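PDB 3PQA: lactaldehyde dehydrogenase from Methanocaldococcus jannaschii, which oxidises lactaldehyde to lactate with NAD as the preferred cofactor, a step in the biosynthesis of coenzyme F420. Local coordinates for residues 204-207 with 208-212; 226-229 with 230-234; 294-297 with 298-302; 262-265 with 266-270. All coordinates share one frame; numbering follows the deposited sequence.

Overall arrangement
All four interactions are local contacts at the C-terminal ends of helices. Along the chain they come in the order 1, 2, 4, 3. Interactions 1 (helix 201-210) and 2 (helix 223-232) have centres 10 Å apart and touch through the D206-K232 salt bridge. They pack with the sheet of strands 216-220 and 237-241, in the part that probably binds NAD. Interactions 4 (helix 256-268) and 3 (helix 288-300) have centres 11 Å apart and touch where F295 meets I264 and S267. They pack with the second large sheet, and helix 256-268 leads toward the probable catalytic C275. The two pairs lie on opposite sides of the chain's centre; interactions 1 and 3 have centres about 45 Å apart.

Interaction 1 (204-207 with 208-212); sequences VGDE and IVVNE
E207 and N211 are joined twice, once by side chains and once by backbone. N211 ND2 donates to E207 OE2 at 2.9 Å, with an N-H...O angle of 142°. The carboxylate oxygen uses its anti lone pair, the one turned away from OE1. The carboxylate and amide planes stand almost perpendicular, 88° apart, and OE2 is tilted from the amide plane of N211. E207 has CG anti to the backbone N (chi1 -175°) and then bends at chi2. Together these bring the carboxylate forward, toward the C-terminal end, to meet N211 ND2. The second link is N211 N to E207 O, also 2.9 Å. It is the last of four i to i+4 backbone bonds in this stretch. The side-chain bond is itself i to i+4 and runs alongside it, joining the last turn to the first residue that leaves the helical conformation.

Both acids have further partners. R33 forms salt bridges with E207 OE1 and D206 OD2, so one guanidinium ties two neighbouring acids together. D206 OD1 is paired with K232.

Packing follows the same turn. V210 CG2 lies 3.8 Å from E207 OE1, and the two side chains cross at about a right angle. V210 CG1 lies 4.1 Å from D206 OD1. I208 CG1 rests 3.4 Å from V204 O.

Helix 201-210 is covered on several sides. E207 and N211 meet helix 33-44. V204 and I208 face strand 160-165. V209 and V210 touch helix 223-232, which begins at the probable NAD site.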
ATOM      1  N   VAL B 204      36.419 -13.932 -10.364  1.00 13.81           N
ATOM      2  CA  VAL B 204      35.117 -13.846 -11.027  1.00 13.65           C
ATOM      3  C   VAL B 204      34.158 -12.960 -10.214  1.00 13.60           C
ATOM      4  O   VAL B 204      33.534 -12.043 -10.758  1.00 13.82           O
ATOM      5  CB  VAL B 204      34.511 -15.257 -11.240  1.00 14.89           C
ATOM      6  CG1 VAL B 204      33.139 -15.160 -11.880  1.00 16.46           C
ATOM      7  CG2 VAL B 204      35.428 -16.123 -12.089  1.00 16.41           C
ATOM      8  N   GLY B 205      34.061 -13.233  -8.912  1.00 13.54           N
ATOM      9  CA  GLY B 205      33.257 -12.395  -8.011  1.00 13.41           C
ATOM     10  C   GLY B 205      33.749 -10.955  -8.024  1.00 13.36           C
ATOM     11  O   GLY B 205      32.962 -10.022  -8.178  1.00 13.72           O
ATOM     12  N   ASP B 206      35.064 -10.776  -7.904  1.00 13.98           N
ATOM     13  CA  ASP B 206      35.667  -9.443  -7.944  1.00 14.98           C
ATOM     14  C   ASP B 206      35.349  -8.675  -9.235  1.00 13.92           C
ATOM     15  O   ASP B 206      35.055  -7.475  -9.193  1.00 14.57           O
ATOM     16  CB  ASP B 206      37.185  -9.537  -7.759  1.00 17.29           C
ATOM     17  CG  ASP B 206      37.842  -8.180  -7.653  1.00 18.41           C
ATOM     18  OD1 ASP B 206      37.696  -7.537  -6.588  1.00 17.60           O
ATOM     19  OD2 ASP B 206      38.482  -7.749  -8.634  1.00 17.51           O
ATOM     20  N   GLU B 207      35.424  -9.359 -10.381  1.00 13.47           N
ATOM     21  CA  GLU B 207      35.127  -8.716 -11.659  1.00 13.76           C
ATOM     22  C   GLU B 207      33.663  -8.263 -11.743  1.00 13.61           C
ATOM     23  O   GLU B 207      33.392  -7.196 -12.265  1.00 13.58           O
ATOM     24  CB  GLU B 207      35.509  -9.605 -12.861  1.00 15.22           C
ATOM     25  CG  GLU B 207      35.328  -8.916 -14.222  1.00 16.60           C
ATOM     26  CD  GLU B 207      36.087  -7.594 -14.333  1.00 15.60           C
ATOM     27  OE1 GLU B 207      37.183  -7.472 -13.751  1.00 16.72           O
ATOM     28  OE2 GLU B 207      35.596  -6.675 -15.015  1.00 16.68           O
ATOM     29  N   ILE B 208      32.739  -9.057 -11.206  1.00 13.50           N
ATOM     30  CA  ILE B 208      31.326  -8.685 -11.196  1.00 14.18           C
ATOM     31  C   ILE B 208      31.101  -7.415 -10.363  1.00 14.37           C
ATOM     32  O   ILE B 208      30.348  -6.522 -10.763  1.00 14.60           O
ATOM     33  CB  ILE B 208      30.439  -9.837 -10.662  1.00 14.97           C
ATOM     34  CG1 ILE B 208      30.443 -11.006 -11.661  1.00 15.32           C
ATOM     35  CG2 ILE B 208      29.009  -9.346 -10.394  1.00 15.41           C
ATOM     36  CD1 ILE B 208      29.660 -12.237 -11.197  1.00 15.11           C
ATOM     37  N   VAL B 209      31.791  -7.336  -9.230  1.00 13.96           N
ATOM     38  CA  VAL B 209      31.693  -6.190  -8.320  1.00 14.03           C
ATOM     39  C   VAL B 209      32.255  -4.916  -8.933  1.00 15.03           C
ATOM     40  O   VAL B 209      31.630  -3.856  -8.843  1.00 15.63           O
ATOM     41  CB  VAL B 209      32.392  -6.486  -6.968  1.00 13.38           C
ATOM     42  CG1 VAL B 209      32.477  -5.248  -6.093  1.00 13.56           C
ATOM     43  CG2 VAL B 209      31.662  -7.595  -6.225  1.00 13.54           C
ATOM     44  N   VAL B 210      33.425  -5.020  -9.566  1.00 15.50           N
ATOM     45  CA  VAL B 210      34.136  -3.843 -10.090  1.00 16.17           C
ATOM     46  C   VAL B 210      33.719  -3.400 -11.500  1.00 15.44           C
ATOM     47  O   VAL B 210      33.862  -2.221 -11.841  1.00 16.34           O
ATOM     48  CB  VAL B 210      35.696  -4.003 -10.031  1.00 17.51           C
ATOM     49  CG1 VAL B 210      36.160  -4.285  -8.601  1.00 18.83           C
ATOM     50  CG2 VAL B 210      36.205  -5.079 -11.013  1.00 18.81           C
ATOM     51  N   ASN B 211      33.208  -4.328 -12.311  1.00 14.63           N
ATOM     52  CA  ASN B 211      32.874  -4.021 -13.712  1.00 14.74           C
ATOM     53  C   ASN B 211      31.824  -2.920 -13.843  1.00 14.62           C
ATOM     54  O   ASN B 211      30.729  -3.037 -13.294  1.00 14.97           O
ATOM     55  CB  ASN B 211      32.389  -5.274 -14.438  1.00 14.96           C
ATOM     56  CG  ASN B 211      32.418  -5.119 -15.940  1.00 15.03           C
ATOM     57  OD1 ASN B 211      31.689  -4.302 -16.514  1.00 15.08           O
ATOM     58  ND2 ASN B 211      33.264  -5.914 -16.595  1.00 15.09           N
ATOM     59  N   GLU B 212      32.143  -1.876 -14.602  1.00 15.67           N
ATOM     60  CA  GLU B 212      31.272  -0.698 -14.690  1.00 17.45           C
ATOM     61  C   GLU B 212      29.974  -0.934 -15.468  1.00 16.29           C
ATOM     62  O   GLU B 212      29.074  -0.091 -15.433  1.00 17.48           O
ATOM     63  CB  GLU B 212      32.049   0.510 -15.243  1.00 22.19           C
ATOM     64  CG  GLU B 212      33.270   0.868 -14.390  1.00 25.70           C
ATOM     65  CD  GLU B 212      33.574   2.365 -14.315  1.00 23.37           C
ATOM     66  OE1 GLU B 212      34.593   2.717 -13.674  1.00 25.97           O
ATOM     67  OE2 GLU B 212      32.816   3.190 -14.886  1.00 25.84           O
TER

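Interaction 2 (226-229 with 230-234); sequences GELI and TKKAG
I229 O is gripped by two backbone donors, K232 N at 3.0 Å and A233 N at 2.9 Å. The A233 N-H lies nearly along the C=O axis. The K232 N-H comes from above the carbonyl plane, off the lone pairs. I229 O thus takes both an i+3 and an i+4 donor, shortly before G234 turns to positive phi.

Two residues earlier, E227 O accepts from T230 OG1 at 2.6 Å. The hydroxyl reaches it because chi1 of 70° sets OG1 between the backbone N and the carbonyl carbon. E227 O also receives a weak bond from K231 N. T230 N bonds more regularly to G226 O. G226 is one of the residues that probably bind NAD.

The side chains of E227 and K231 cross. K231 NZ lies 3.5 Å from E227 OE2, a salt bridge with only a weak hydrogen bond in it. The lysine CE also packs at 3.8 Å against E227 CG. The other oxygen, E227 OE1, pairs with K439. L228 and K232 lie side by side and point the same way, with L228 CD2 3.9 Å from K232 CD. I229 turns inward to strands 216-220 and 237-241 of this beta-alpha-beta unit. E227 packs on F235 of the second subunit, and T230 on G234 of that subunit.

The chemistry follows from these pairings. E227, between K231 and K439, probably stays ionised. K232 links this helix to D206 of helix 201-210. The T230 hydroxyl adds a strong donor to a carbonyl whose backbone bond is weak.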
ATOM      1  N   GLY B 226      31.471  -8.379   2.462  1.00 16.71           N
ATOM      2  CA  GLY B 226      30.463  -7.341   2.252  1.00 17.18           C
ATOM      3  C   GLY B 226      31.039  -5.946   2.401  1.00 17.90           C
ATOM      4  O   GLY B 226      30.778  -5.072   1.568  1.00 17.59           O
ATOM      5  N   GLU B 227      31.838  -5.747   3.451  1.00 19.44           N
ATOM      6  CA  GLU B 227      32.475  -4.455   3.708  1.00 21.32           C
ATOM      7  C   GLU B 227      33.394  -4.052   2.541  1.00 20.68           C
ATOM      8  O   GLU B 227      33.359  -2.909   2.078  1.00 21.05           O
ATOM      9  CB  GLU B 227      33.239  -4.483   5.041  1.00 24.93           C
ATOM     10  CG  GLU B 227      34.024  -3.204   5.344  1.00 27.51           C
ATOM     11  CD  GLU B 227      33.561  -2.473   6.593  1.00 25.81           C
ATOM     12  OE1 GLU B 227      33.297  -3.145   7.616  1.00 27.64           O
ATOM     13  OE2 GLU B 227      33.505  -1.216   6.564  1.00 27.74           O
ATOM     14  N   LEU B 228      34.192  -5.001   2.052  1.00 20.05           N
ATOM     15  CA  LEU B 228      35.066  -4.749   0.901  1.00 20.18           C
ATOM     16  C   LEU B 228      34.269  -4.427  -0.374  1.00 18.55           C
ATOM     17  O   LEU B 228      34.679  -3.589  -1.174  1.00 18.60           O
ATOM     18  CB  LEU B 228      36.016  -5.937   0.665  1.00 22.70           C
ATOM     19  CG  LEU B 228      37.369  -5.646   0.007  1.00 23.70           C
ATOM     20  CD1 LEU B 228      38.412  -5.362   1.073  1.00 23.10           C
ATOM     21  CD2 LEU B 228      37.814  -6.833  -0.839  1.00 23.15           C
ATOM     22  N   ILE B 229      33.121  -5.076  -0.556  1.00 16.60           N
ATOM     23  CA  ILE B 229      32.244  -4.741  -1.685  1.00 15.34           C
ATOM     24  C   ILE B 229      31.859  -3.259  -1.652  1.00 15.07           C
ATOM     25  O   ILE B 229      31.963  -2.580  -2.686  1.00 15.44           O
ATOM     26  CB  ILE B 229      31.012  -5.683  -1.786  1.00 15.21           C
ATOM     27  CG1 ILE B 229      31.466  -7.096  -2.185  1.00 15.19           C
ATOM     28  CG2 ILE B 229      29.973  -5.154  -2.772  1.00 15.13           C
ATOM     29  CD1 ILE B 229      30.365  -8.145  -2.158  1.00 15.14           C
ATOM     30  N   THR B 230      31.469  -2.748  -0.473  1.00 15.46           N
ATOM     31  CA  THR B 230      31.112  -1.311  -0.342  1.00 16.36           C
ATOM     32  C   THR B 230      32.255  -0.376  -0.773  1.00 17.24           C
ATOM     33  O   THR B 230      32.002   0.732  -1.266  1.00 18.00           O
ATOM     34  CB  THR B 230      30.567  -0.904   1.072  1.00 16.63           C
ATOM     35  OG1 THR B 230      31.615  -0.945   2.047  1.00 18.30           O
ATOM     36  CG2 THR B 230      29.432  -1.812   1.513  1.00 18.28           C
ATOM     37  N   LYS B 231      33.501  -0.842  -0.638  1.00 18.66           N
ATOM     38  CA  LYS B 231      34.686  -0.047  -0.998  1.00 20.58           C
ATOM     39  C   LYS B 231      35.116  -0.200  -2.464  1.00 19.99           C
ATOM     40  O   LYS B 231      35.926   0.588  -2.961  1.00 20.72           O
ATOM     41  CB  LYS B 231      35.871  -0.366  -0.071  1.00 22.93           C
ATOM     42  CG  LYS B 231      35.574  -0.182   1.414  1.00 25.10           C
ATOM     43  CD  LYS B 231      36.799  -0.490   2.275  1.00 23.76           C
ATOM     44  CE  LYS B 231      36.422  -0.698   3.739  1.00 25.18           C
ATOM     45  NZ  LYS B 231      35.538   0.387   4.283  1.00 24.11           N
ATOM     46  N   LYS B 232      34.582  -1.202  -3.154  1.00 18.98           N
ATOM     47  CA  LYS B 232      35.034  -1.512  -4.515  1.00 19.30           C
ATOM     48  C   LYS B 232      33.954  -1.404  -5.591  1.00 17.08           C
ATOM     49  O   LYS B 232      34.283  -1.329  -6.779  1.00 17.46           O
ATOM     50  CB  LYS B 232      35.637  -2.919  -4.572  1.00 24.41           C
ATOM     51  CG  LYS B 232      37.014  -3.055  -3.953  1.00 26.41           C
ATOM     52  CD  LYS B 232      37.439  -4.519  -3.908  1.00 26.14           C
ATOM     53  CE  LYS B 232      37.641  -5.110  -5.306  1.00 26.55           C
ATOM     54  NZ  LYS B 232      39.036  -5.024  -5.857  1.00 26.61           N
ATOM     55  N   ALA B 233      32.682  -1.414  -5.186  1.00 16.63           N
ATOM     56  CA  ALA B 233      31.572  -1.469  -6.141  1.00 16.73           C
ATOM     57  C   ALA B 233      31.428  -0.210  -6.999  1.00 17.35           C
ATOM     58  O   ALA B 233      31.068  -0.298  -8.177  1.00 18.09           O
ATOM     59  CB  ALA B 233      30.251  -1.787  -5.420  1.00 16.38           C
ATOM     60  N   GLY B 234      31.711   0.954  -6.416  1.00 16.62           N
ATOM     61  CA  GLY B 234      31.555   2.215  -7.137  1.00 16.12           C
ATOM     62  C   GLY B 234      30.090   2.580  -7.307  1.00 15.56           C
ATOM     63  O   GLY B 234      29.257   2.282  -6.439  1.00 15.60           O
TER

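Interaction 3 (294-297 with 298-302); sequences MFVN and KAKVL
K300 runs back along the turn before it, over V296 and N297. Its CB sits 3.4 Å from N297 O. CG lies equally close, 3.4 Å, to V296 O, the carbonyl that also accepts the K300 backbone N-H. Beyond CG the chain is extended (chi2 -171°), which carries CE and NZ back beside V296 and N297. CE comes within 4.1 Å of V296 CG1, where the two side chains cross obliquely. At the tip, NZ is 4.0 Å from N297 OD1. The lysine and asparagine side chains lie alongside each other and point the same way. At that distance the pairing is no more than a loose polar approach.

The backbone holds the turn. K300 N donates to V296 O at 2.8 Å, and A299 N to F295 O at 3.0 Å. K298 N bonds to M294 O, and K298 CG rests 3.3 Å from that same oxygen. K298 then bends at chi2 and leads its ammonium away. V301 CG1 covers N297 O from the loop that follows.

N297, K298 and K300 are exposed, but K298 also packs on V260 and K300 on L342. F295 packs on I264 and S267 of helix 256-268 and meets the ring of F291. V296 and A299 touch I355 of strand 350-357. Both also reach strand 339-342, so the helix packs beside helix 256-268 and against strands 339-342 and 350-357.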
ATOM      1  N   MET B 294      19.115 -28.741  30.666  1.00 19.47           N
ATOM      2  CA  MET B 294      18.147 -29.170  29.656  1.00 19.55           C
ATOM      3  C   MET B 294      18.743 -29.055  28.240  1.00 17.85           C
ATOM      4  O   MET B 294      18.578 -29.949  27.411  1.00 17.18           O
ATOM      5  CB  MET B 294      16.833 -28.366  29.755  1.00 21.87           C
ATOM      6  CG  MET B 294      16.051 -28.518  31.080  1.00 23.15           C
ATOM      7  SD  MET B 294      14.765 -27.246  31.348  1.00 22.30           S
ATOM      8  CE  MET B 294      13.610 -27.686  30.075  1.00 23.26           C
ATOM      9  N   PHE B 295      19.451 -27.957  27.983  1.00 16.36           N
ATOM     10  CA  PHE B 295      20.006 -27.664  26.663  1.00 15.89           C
ATOM     11  C   PHE B 295      21.141 -28.625  26.286  1.00 15.54           C
ATOM     12  O   PHE B 295      21.147 -29.182  25.197  1.00 16.21           O
ATOM     13  CB  PHE B 295      20.458 -26.205  26.623  1.00 16.60           C
ATOM     14  CG  PHE B 295      20.928 -25.736  25.270  1.00 17.05           C
ATOM     15  CD1 PHE B 295      20.029 -25.578  24.214  1.00 16.68           C
ATOM     16  CD2 PHE B 295      22.264 -25.425  25.073  1.00 16.71           C
ATOM     17  CE1 PHE B 295      20.473 -25.125  22.970  1.00 17.07           C
ATOM     18  CE2 PHE B 295      22.724 -24.968  23.843  1.00 17.09           C
ATOM     19  CZ  PHE B 295      21.827 -24.822  22.784  1.00 16.65           C
ATOM     20  N   VAL B 296      22.079 -28.838  27.208  1.00 15.66           N
ATOM     21  CA  VAL B 296      23.160 -29.809  26.996  1.00 16.53           C
ATOM     22  C   VAL B 296      22.598 -31.223  26.754  1.00 16.56           C
ATOM     23  O   VAL B 296      23.015 -31.912  25.822  1.00 16.39           O
ATOM     24  CB  VAL B 296      24.157 -29.797  28.183  1.00 17.34           C
ATOM     25  CG1 VAL B 296      25.111 -30.981  28.111  1.00 17.74           C
ATOM     26  CG2 VAL B 296      24.936 -28.477  28.223  1.00 17.65           C
ATOM     27  N   ASN B 297      21.620 -31.629  27.568  1.00 17.16           N
ATOM     28  CA  ASN B 297      21.014 -32.964  27.454  1.00 18.68           C
ATOM     29  C   ASN B 297      20.377 -33.248  26.097  1.00 18.53           C
ATOM     30  O   ASN B 297      20.492 -34.356  25.582  1.00 18.38           O
ATOM     31  CB  ASN B 297      19.996 -33.217  28.571  1.00 20.41           C
ATOM     32  CG  ASN B 297      20.654 -33.561  29.884  1.00 20.08           C
ATOM     33  OD1 ASN B 297      21.874 -33.723  29.953  1.00 20.72           O
ATOM     34  ND2 ASN B 297      19.853 -33.671  30.940  1.00 20.78           N
ATOM     35  N   LYS B 298      19.715 -32.241  25.528  1.00 19.55           N
ATOM     36  CA  LYS B 298      19.094 -32.367  24.217  1.00 21.32           C
ATOM     37  C   LYS B 298      20.152 -32.337  23.116  1.00 20.49           C
ATOM     38  O   LYS B 298      20.017 -33.021  22.103  1.00 20.64           O
ATOM     39  CB  LYS B 298      18.033 -31.275  24.000  1.00 24.24           C
ATOM     40  CG  LYS B 298      16.829 -31.310  24.971  1.00 25.42           C
ATOM     41  CD  LYS B 298      15.839 -32.443  24.691  1.00 25.24           C
ATOM     42  CE  LYS B 298      14.421 -32.029  25.110  1.00 25.53           C
ATOM     43  NZ  LYS B 298      13.351 -32.796  24.388  1.00 25.72           N
ATOM     44  N   ALA B 299      21.211 -31.562  23.323  1.00 19.50           N
ATOM     45  CA  ALA B 299      22.292 -31.472  22.340  1.00 19.80           C
ATOM     46  C   ALA B 299      23.121 -32.756  22.276  1.00 20.58           C
ATOM     47  O   ALA B 299      23.643 -33.109  21.215  1.00 20.33           O
ATOM     48  CB  ALA B 299      23.188 -30.283  22.641  1.00 19.58           C
ATOM     49  N   LYS B 300      23.247 -33.423  23.424  1.00 21.78           N
ATOM     50  CA  LYS B 300      23.938 -34.719  23.564  1.00 24.19           C
ATOM     51  C   LYS B 300      23.458 -35.833  22.651  1.00 23.56           C
ATOM     52  O   LYS B 300      24.243 -36.692  22.248  1.00 24.29           O
ATOM     53  CB  LYS B 300      23.773 -35.242  24.995  1.00 27.25           C
ATOM     54  CG  LYS B 300      24.815 -34.795  25.946  1.00 30.61           C
ATOM     55  CD  LYS B 300      24.655 -35.554  27.257  1.00 28.74           C
ATOM     56  CE  LYS B 300      25.649 -35.066  28.292  1.00 31.24           C
ATOM     57  NZ  LYS B 300      25.376 -35.689  29.615  1.00 29.43           N
ATOM     58  N   VAL B 301      22.161 -35.845  22.369  1.00 22.88           N
ATOM     59  CA  VAL B 301      21.541 -36.963  21.669  1.00 22.60           C
ATOM     60  C   VAL B 301      21.420 -36.724  20.161  1.00 21.80           C
ATOM     61  O   VAL B 301      20.865 -37.550  19.448  1.00 22.21           O
ATOM     62  CB  VAL B 301      20.168 -37.353  22.300  1.00 23.09           C
ATOM     63  CG1 VAL B 301      20.344 -37.723  23.771  1.00 23.95           C
ATOM     64  CG2 VAL B 301      19.145 -36.235  22.133  1.00 23.97           C
ATOM     65  N   LEU B 302      21.948 -35.594  19.685  1.00 20.55           N
ATOM     66  CA  LEU B 302      21.967 -35.312  18.248  1.00 19.39           C
ATOM     67  C   LEU B 302      22.850 -36.311  17.506  1.00 19.18           C
ATOM     68  O   LEU B 302      23.901 -36.714  18.003  1.00 18.85           O
ATOM     69  CB  LEU B 302      22.422 -33.876  17.966  1.00 19.49           C
ATOM     70  CG  LEU B 302      21.582 -32.709  18.506  1.00 19.50           C
ATOM     71  CD1 LEU B 302      22.351 -31.397  18.320  1.00 19.46           C
ATOM     72  CD2 LEU B 302      20.194 -32.622  17.849  1.00 19.50           C
TER

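Interaction 4 (262-265 with 266-270); sequences ALIK and GSFIY
I264 and F268 meet at a slant, one turn apart on helix 256-268. I264 CD1 meets the ring of F268 at its edge, in plane, 3.9 Å from CE2. The isoleucine chain brings it there by turning at chi2 (-70°). One face of the same ring is taken by the preceding residue: S267 CB lies 3.5 Å above the plane, over the ring centre. The ring is thus packed at its edge and on a face by its own helix.

S267 faces back along the chain to L263. Its N and OG both donate to L263 O, each at 2.8 Å, and they arrive from opposite faces of the carbonyl plane. The serine OG is anti to its own carbonyl carbon, which points it toward the previous turn.

K265 O also accepts twice. I269 N reaches it at 2.9 Å in a nearly straight bond of 164°. F268 N comes from above the carbonyl plane at 3.2 Å, and its bond to I264 O is weak. I269 CG1 covers K265 O at 3.2 Å. I269 is the first residue to leave helical geometry.

L263 turns to strands 246-250 and 278-284 of this beta-alpha-beta unit, while S267 touches V278 and F268 touches P372. The buried S267 hydroxyl donates its hydrogen bond to L263 O, so this polar group is satisfied within its own helix.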
ATOM      1  N   ALA B 262      13.533 -24.806  20.673  1.00 13.22           N
ATOM      2  CA  ALA B 262      13.742 -23.770  19.654  1.00 12.47           C
ATOM      3  C   ALA B 262      15.216 -23.462  19.503  1.00 12.10           C
ATOM      4  O   ALA B 262      15.688 -23.255  18.377  1.00 12.88           O
ATOM      5  CB  ALA B 262      12.962 -22.493  19.996  1.00 12.97           C
ATOM      6  N   LEU B 263      15.944 -23.445  20.623  1.00 12.83           N
ATOM      7  CA  LEU B 263      17.361 -23.073  20.583  1.00 14.06           C
ATOM      8  C   LEU B 263      18.258 -24.202  20.106  1.00 13.16           C
ATOM      9  O   LEU B 263      19.318 -23.941  19.544  1.00 13.82           O
ATOM     10  CB  LEU B 263      17.839 -22.484  21.920  1.00 16.82           C
ATOM     11  CG  LEU B 263      17.254 -21.097  22.238  1.00 16.78           C
ATOM     12  CD1 LEU B 263      17.394 -20.773  23.724  1.00 17.18           C
ATOM     13  CD2 LEU B 263      17.908 -19.992  21.383  1.00 17.13           C
ATOM     14  N   ILE B 264      17.838 -25.446  20.329  1.00 13.05           N
ATOM     15  CA  ILE B 264      18.535 -26.606  19.746  1.00 13.51           C
ATOM     16  C   ILE B 264      18.516 -26.503  18.222  1.00 13.07           C
ATOM     17  O   ILE B 264      19.555 -26.623  17.588  1.00 13.47           O
ATOM     18  CB  ILE B 264      17.958 -27.967  20.259  1.00 14.92           C
ATOM     19  CG1 ILE B 264      18.383 -28.206  21.710  1.00 15.71           C
ATOM     20  CG2 ILE B 264      18.378 -29.134  19.358  1.00 15.67           C
ATOM     21  CD1 ILE B 264      19.891 -28.497  21.901  1.00 15.04           C
ATOM     22  N   LYS B 265      17.352 -26.243  17.638  1.00 13.20           N
ATOM     23  CA  LYS B 265      17.243 -26.021  16.185  1.00 15.10           C
ATOM     24  C   LYS B 265      18.119 -24.850  15.733  1.00 13.01           C
ATOM     25  O   LYS B 265      18.938 -24.981  14.818  1.00 13.34           O
ATOM     26  CB  LYS B 265      15.784 -25.760  15.777  1.00 20.78           C
ATOM     27  CG  LYS B 265      14.877 -26.968  15.933  1.00 24.79           C
ATOM     28  CD  LYS B 265      13.488 -26.668  15.399  1.00 22.94           C
ATOM     29  CE  LYS B 265      12.381 -27.332  16.236  1.00 25.11           C
ATOM     30  NZ  LYS B 265      12.075 -28.741  15.856  1.00 23.74           N
ATOM     31  N   GLY B 266      17.956 -23.706  16.396  1.00 12.09           N
ATOM     32  CA  GLY B 266      18.653 -22.478  16.012  1.00 11.57           C
ATOM     33  C   GLY B 266      20.165 -22.596  16.123  1.00 11.80           C
ATOM     34  O   GLY B 266      20.912 -21.989  15.337  1.00 13.24           O
ATOM     35  N   SER B 267      20.608 -23.379  17.105  1.00 11.94           N
ATOM     36  CA  SER B 267      22.029 -23.605  17.338  1.00 11.44           C
ATOM     37  C   SER B 267      22.652 -24.578  16.354  1.00 12.42           C
ATOM     38  O   SER B 267      23.811 -24.397  15.959  1.00 12.97           O
ATOM     39  CB  SER B 267      22.241 -24.153  18.755  1.00 11.01           C
ATOM     40  OG  SER B 267      21.967 -23.147  19.705  1.00 13.57           O
ATOM     41  N   PHE B 268      21.897 -25.601  15.953  1.00 13.17           N
ATOM     42  CA  PHE B 268      22.535 -26.755  15.315  1.00 14.41           C
ATOM     43  C   PHE B 268      22.079 -27.119  13.911  1.00 14.04           C
ATOM     44  O   PHE B 268      22.743 -27.905  13.242  1.00 13.93           O
ATOM     45  CB  PHE B 268      22.538 -27.960  16.263  1.00 16.26           C
ATOM     46  CG  PHE B 268      23.229 -27.675  17.578  1.00 16.85           C
ATOM     47  CD1 PHE B 268      24.575 -27.299  17.606  1.00 16.50           C
ATOM     48  CD2 PHE B 268      22.528 -27.737  18.777  1.00 16.53           C
ATOM     49  CE1 PHE B 268      25.222 -27.013  18.802  1.00 16.90           C
ATOM     50  CE2 PHE B 268      23.169 -27.463  19.995  1.00 16.91           C
ATOM     51  CZ  PHE B 268      24.528 -27.095  19.999  1.00 16.57           C
ATOM     52  N   ILE B 269      20.977 -26.535  13.444  1.00 14.96           N
ATOM     53  CA  ILE B 269      20.629 -26.629  12.024  1.00 15.88           C
ATOM     54  C   ILE B 269      21.837 -26.258  11.146  1.00 14.86           C
ATOM     55  O   ILE B 269      22.521 -25.262  11.403  1.00 14.12           O
ATOM     56  CB  ILE B 269      19.399 -25.743  11.683  1.00 17.40           C
ATOM     57  CG1 ILE B 269      18.107 -26.447  12.108  1.00 17.88           C
ATOM     58  CG2 ILE B 269      19.346 -25.371  10.175  1.00 17.77           C
ATOM     59  CD1 ILE B 269      17.723 -27.658  11.250  1.00 17.81           C
ATOM     60  N   TYR B 270      22.062 -27.074  10.112  1.00 14.96           N
ATOM     61  CA  TYR B 270      23.207 -26.963   9.192  1.00 15.60           C
ATOM     62  C   TYR B 270      24.535 -26.689   9.912  1.00 14.52           C
ATOM     63  O   TYR B 270      25.373 -25.918   9.444  1.00 13.92           O
ATOM     64  CB  TYR B 270      22.921 -25.976   8.031  1.00 17.16           C
ATOM     65  CG  TYR B 270      23.932 -26.072   6.887  1.00 18.12           C
ATOM     66  CD1 TYR B 270      24.327 -27.313   6.372  1.00 17.39           C
ATOM     67  CD2 TYR B 270      24.495 -24.931   6.336  1.00 17.38           C
ATOM     68  CE1 TYR B 270      25.254 -27.400   5.326  1.00 18.16           C
ATOM     69  CE2 TYR B 270      25.431 -25.007   5.295  1.00 18.17           C
ATOM     70  CZ  TYR B 270      25.797 -26.243   4.792  1.00 17.42           C
ATOM     71  OH  TYR B 270      26.728 -26.312   3.771  1.00 18.14           O
TER